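Local coordinates for isomaltose glucohydrolase (Kribbella flavida, PDB 5Z3E), which hydrolyses the alpha-1,6-glucosidic linkage of isomaltose from its non-reducing end, releasing beta-D-glucose and D-glucose, in the intracellular breakdown of a cyclic tetrasaccharide, at residues L323-A328 with H385-I390. The protein carries 1 engineered substitution. Residues are numbered along the deposited sequence; the frame is centred on the assembly and turned at random.
Sequences LGWNLA and HGMYLI
The indole of Trp325 lies under the gamma methyl of Ile390, which covers the benzo half of the ring system. CG2 of Ile390 sits 3.4 Å from the centroid of that six-membered ring and only 6° off its normal, a nearly axial CH-pi contact. The methyl is therefore shared among all six carbons instead of leaning on one bond: Trp325 CE2 is 3.6 Å from Ile390 CG2, and the other ring carbons lie at nearly the same distance. Trp325 and Ile390 both project toward the facing helix. On Ile390, CG2 is anti to the backbone N, while the other branch, CG1, lies beside that N and runs out straight (chi2 170°). This places CD1 on the same side of the ring plane as CG2, toward the outer end of the indole and 4.0 Å from CZ3 of Trp325. The tryptophan ring itself reaches from helix 317-329 toward helix 382-394.

Met387 takes a different route. Its chain, folded at both chi2 and chi3, swings the terminal methyl round to the rim of the indole, where CE lies near the ring plane and 3.9 Å from CE3 of Trp325. One residue thus covers a face and the other, one helical turn earlier, meets an edge; the contact is wholly apolar and buried. The closest CA atoms across it are those of Trp325 and Ile390, 7.5 Å from each other. Helix 74-87 adds to the surroundings: Arg86 touches Trp325, Phe79 touches Met387 and Glu82 touches Ile390. Trp325, Ile390 and Met387 join helices 317-329 and 382-394 within the (alpha/alpha)6-barrel catalytic domain characteristic of glycoside hydrolase family 15.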
ATOM      1  N   LEU A 323      -6.030   7.322  -6.501  1.00  8.79           N
ATOM      2  CA  LEU A 323      -6.091   8.253  -7.617  1.00  8.90           C
ATOM      3  C   LEU A 323      -6.535   9.628  -7.121  1.00  8.75           C
ATOM      4  O   LEU A 323      -5.949  10.646  -7.505  1.00  9.34           O
ATOM      5  CB  LEU A 323      -6.982   7.723  -8.741  1.00  9.36           C
ATOM      6  CG  LEU A 323      -7.032   8.603  -9.986  1.00 10.08           C
ATOM      7  CD1 LEU A 323      -5.658   8.874 -10.590  1.00 11.98           C
ATOM      8  CD2 LEU A 323      -7.944   7.968 -11.030  1.00 11.83           C
ATOM      9  N   GLY A 324      -7.555   9.670  -6.262  1.00  9.16           N
ATOM     10  CA  GLY A 324      -7.989  10.941  -5.727  1.00  9.58           C
ATOM     11  C   GLY A 324      -6.888  11.694  -4.986  1.00  9.20           C
ATOM     12  O   GLY A 324      -6.760  12.913  -5.113  1.00  9.90           O
ATOM     13  N   TRP A 325      -6.102  10.961  -4.188  1.00  8.95           N
ATOM     14  CA  TRP A 325      -4.984  11.544  -3.438  1.00  9.02           C
ATOM     15  C   TRP A 325      -4.004  12.179  -4.414  1.00  8.89           C
ATOM     16  O   TRP A 325      -3.526  13.287  -4.234  1.00  9.55           O
ATOM     17  CB  TRP A 325      -4.366  10.417  -2.632  1.00  9.34           C
ATOM     18  CG  TRP A 325      -3.207  10.743  -1.730  1.00  9.49           C
ATOM     19  CD1 TRP A 325      -2.660  11.950  -1.396  1.00 10.27           C
ATOM     20  CD2 TRP A 325      -2.485   9.760  -0.992  1.00  9.01           C
ATOM     21  NE1 TRP A 325      -1.638  11.755  -0.496  1.00 10.50           N
ATOM     22  CE2 TRP A 325      -1.512  10.428  -0.234  1.00  9.64           C
ATOM     23  CE3 TRP A 325      -2.567   8.371  -0.907  1.00  8.97           C
ATOM     24  CZ2 TRP A 325      -0.622   9.739   0.614  1.00 10.07           C
ATOM     25  CZ3 TRP A 325      -1.702   7.702  -0.086  1.00  9.89           C
ATOM     26  CH2 TRP A 325      -0.747   8.374   0.662  1.00 10.09           C
ATOM     27  N   ASN A 326      -3.703  11.434  -5.486  1.00  8.67           N
ATOM     28  CA  ASN A 326      -2.798  11.910  -6.512  1.00  8.62           C
ATOM     29  C   ASN A 326      -3.348  13.131  -7.270  1.00  9.19           C
ATOM     30  O   ASN A 326      -2.583  14.052  -7.588  1.00  9.97           O
ATOM     31  CB  ASN A 326      -2.419  10.770  -7.435  1.00  8.65           C
ATOM     32  CG  ASN A 326      -1.221  10.052  -6.877  1.00  8.38           C
ATOM     33  OD1 ASN A 326      -0.092  10.493  -7.125  1.00  9.03           O
ATOM     34  ND2 ASN A 326      -1.444   9.049  -6.042  1.00  8.57           N
ATOM     35  N   LEU A 327      -4.649  13.150  -7.522  1.00  9.36           N
ATOM     36  CA  LEU A 327      -5.256  14.320  -8.156  1.00  9.70           C
ATOM     37  C   LEU A 327      -5.173  15.528  -7.236  1.00 10.07           C
ATOM     38  O   LEU A 327      -4.816  16.624  -7.677  1.00 11.17           O
ATOM     39  CB  LEU A 327      -6.696  13.991  -8.533  1.00  9.97           C
ATOM     40  CG  LEU A 327      -6.833  13.012  -9.695  1.00 10.20           C
ATOM     41  CD1 LEU A 327      -8.256  12.465  -9.790  1.00 10.95           C
ATOM     42  CD2 LEU A 327      -6.414  13.639 -11.010  1.00 11.55           C
ATOM     43  N   ALA A 328      -5.463  15.337  -5.947  1.00 10.36           N
ATOM     44  CA  ALA A 328      -5.372  16.440  -4.996  1.00 11.03           C
ATOM     45  C   ALA A 328      -3.961  17.025  -4.978  1.00 10.87           C
ATOM     46  O   ALA A 328      -3.761  18.229  -5.020  1.00 11.72           O
ATOM     47  CB  ALA A 328      -5.783  16.001  -3.613  1.00 11.87           C
ATOM     48  N   HIS A 385     -10.818   1.864   4.494  1.00  9.94           N
ATOM     49  CA  HIS A 385     -10.998   2.911   5.473  1.00 10.00           C
ATOM     50  C   HIS A 385      -9.762   3.768   5.683  1.00  9.70           C
ATOM     51  O   HIS A 385      -9.854   4.984   5.832  1.00 10.42           O
ATOM     52  CB  HIS A 385     -11.509   2.314   6.788  1.00 10.95           C
ATOM     53  CG  HIS A 385     -12.928   1.830   6.689  1.00 11.41           C
ATOM     54  ND1 HIS A 385     -13.996   2.706   6.756  1.00 11.94           N
ATOM     55  CD2 HIS A 385     -13.462   0.606   6.463  1.00 12.43           C
ATOM     56  CE1 HIS A 385     -15.109   2.032   6.590  1.00 12.63           C
ATOM     57  NE2 HIS A 385     -14.833   0.746   6.406  1.00 13.53           N
ATOM     58  N   GLY A 386      -8.587   3.123   5.702  1.00  9.29           N
ATOM     59  CA  GLY A 386      -7.367   3.895   5.825  1.00  9.58           C
ATOM     60  C   GLY A 386      -7.174   4.862   4.682  1.00  8.89           C
ATOM     61  O   GLY A 386      -6.792   6.014   4.892  1.00  9.31           O
ATOM     62  N   MET A 387      -7.420   4.390   3.467  1.00  8.85           N
ATOM     63  CA  MET A 387      -7.276   5.244   2.302  1.00  9.24           C
ATOM     64  C   MET A 387      -8.311   6.364   2.270  1.00  9.47           C
ATOM     65  O   MET A 387      -8.017   7.483   1.846  1.00 10.13           O
ATOM     66  CB  MET A 387      -7.364   4.449   1.002  1.00 10.09           C
ATOM     67  CG  MET A 387      -6.327   3.446   0.779  1.00 11.92           C
ATOM     68  SD  MET A 387      -4.602   4.130   0.775  1.00 10.20           S
ATOM     69  CE  MET A 387      -4.617   5.042  -0.708  1.00 17.79           C
ATOM     70  N   TYR A 388      -9.534   6.068   2.713  1.00 10.04           N
ATOM     71  CA  TYR A 388     -10.546   7.112   2.839  1.00 10.69           C
ATOM     72  C   TYR A 388     -10.049   8.223   3.770  1.00 10.33           C
ATOM     73  O   TYR A 388     -10.152   9.420   3.446  1.00 11.06           O
ATOM     74  CB  TYR A 388     -11.860   6.527   3.366  1.00 11.54           C
ATOM     75  CG  TYR A 388     -12.889   7.609   3.560  1.00 12.05           C
ATOM     76  CD1 TYR A 388     -13.623   8.074   2.496  1.00 13.11           C
ATOM     77  CD2 TYR A 388     -13.070   8.203   4.805  1.00 12.98           C
ATOM     78  CE1 TYR A 388     -14.523   9.110   2.666  1.00 15.37           C
ATOM     79  CE2 TYR A 388     -13.940   9.236   4.982  1.00 14.31           C
ATOM     80  CZ  TYR A 388     -14.695   9.676   3.937  1.00 15.40           C
ATOM     81  OH  TYR A 388     -15.575  10.733   4.075  1.00 17.17           O
ATOM     82  N   LEU A 389      -9.493   7.830   4.918  1.00 10.03           N
ATOM     83  CA  LEU A 389      -8.958   8.814   5.844  1.00 10.18           C
ATOM     84  C   LEU A 389      -7.858   9.655   5.227  1.00  9.67           C
ATOM     85  O   LEU A 389      -7.803  10.872   5.450  1.00 10.19           O
ATOM     86  CB  LEU A 389      -8.471   8.145   7.124  1.00 10.17           C
ATOM     87  CG  LEU A 389      -9.572   7.596   8.028  1.00 11.17           C
ATOM     88  CD1 LEU A 389      -8.944   6.875   9.193  1.00 12.27           C
ATOM     89  CD2 LEU A 389     -10.482   8.733   8.534  1.00 13.32           C
ATOM     90  N   ILE A 390      -6.954   9.039   4.470  1.00  9.13           N
ATOM     91  CA  ILE A 390      -5.890   9.786   3.821  1.00  9.11           C
ATOM     92  C   ILE A 390      -6.467  10.815   2.858  1.00  9.28           C
ATOM     93  O   ILE A 390      -6.075  11.975   2.879  1.00 10.09           O
ATOM     94  CB  ILE A 390      -4.885   8.853   3.120  1.00  9.03           C
ATOM     95  CG1 ILE A 390      -4.168   7.964   4.130  1.00  8.98           C
ATOM     96  CG2 ILE A 390      -3.890   9.677   2.314  1.00  9.33           C
ATOM     97  CD1 ILE A 390      -3.329   6.856   3.521  1.00  8.95           C
TER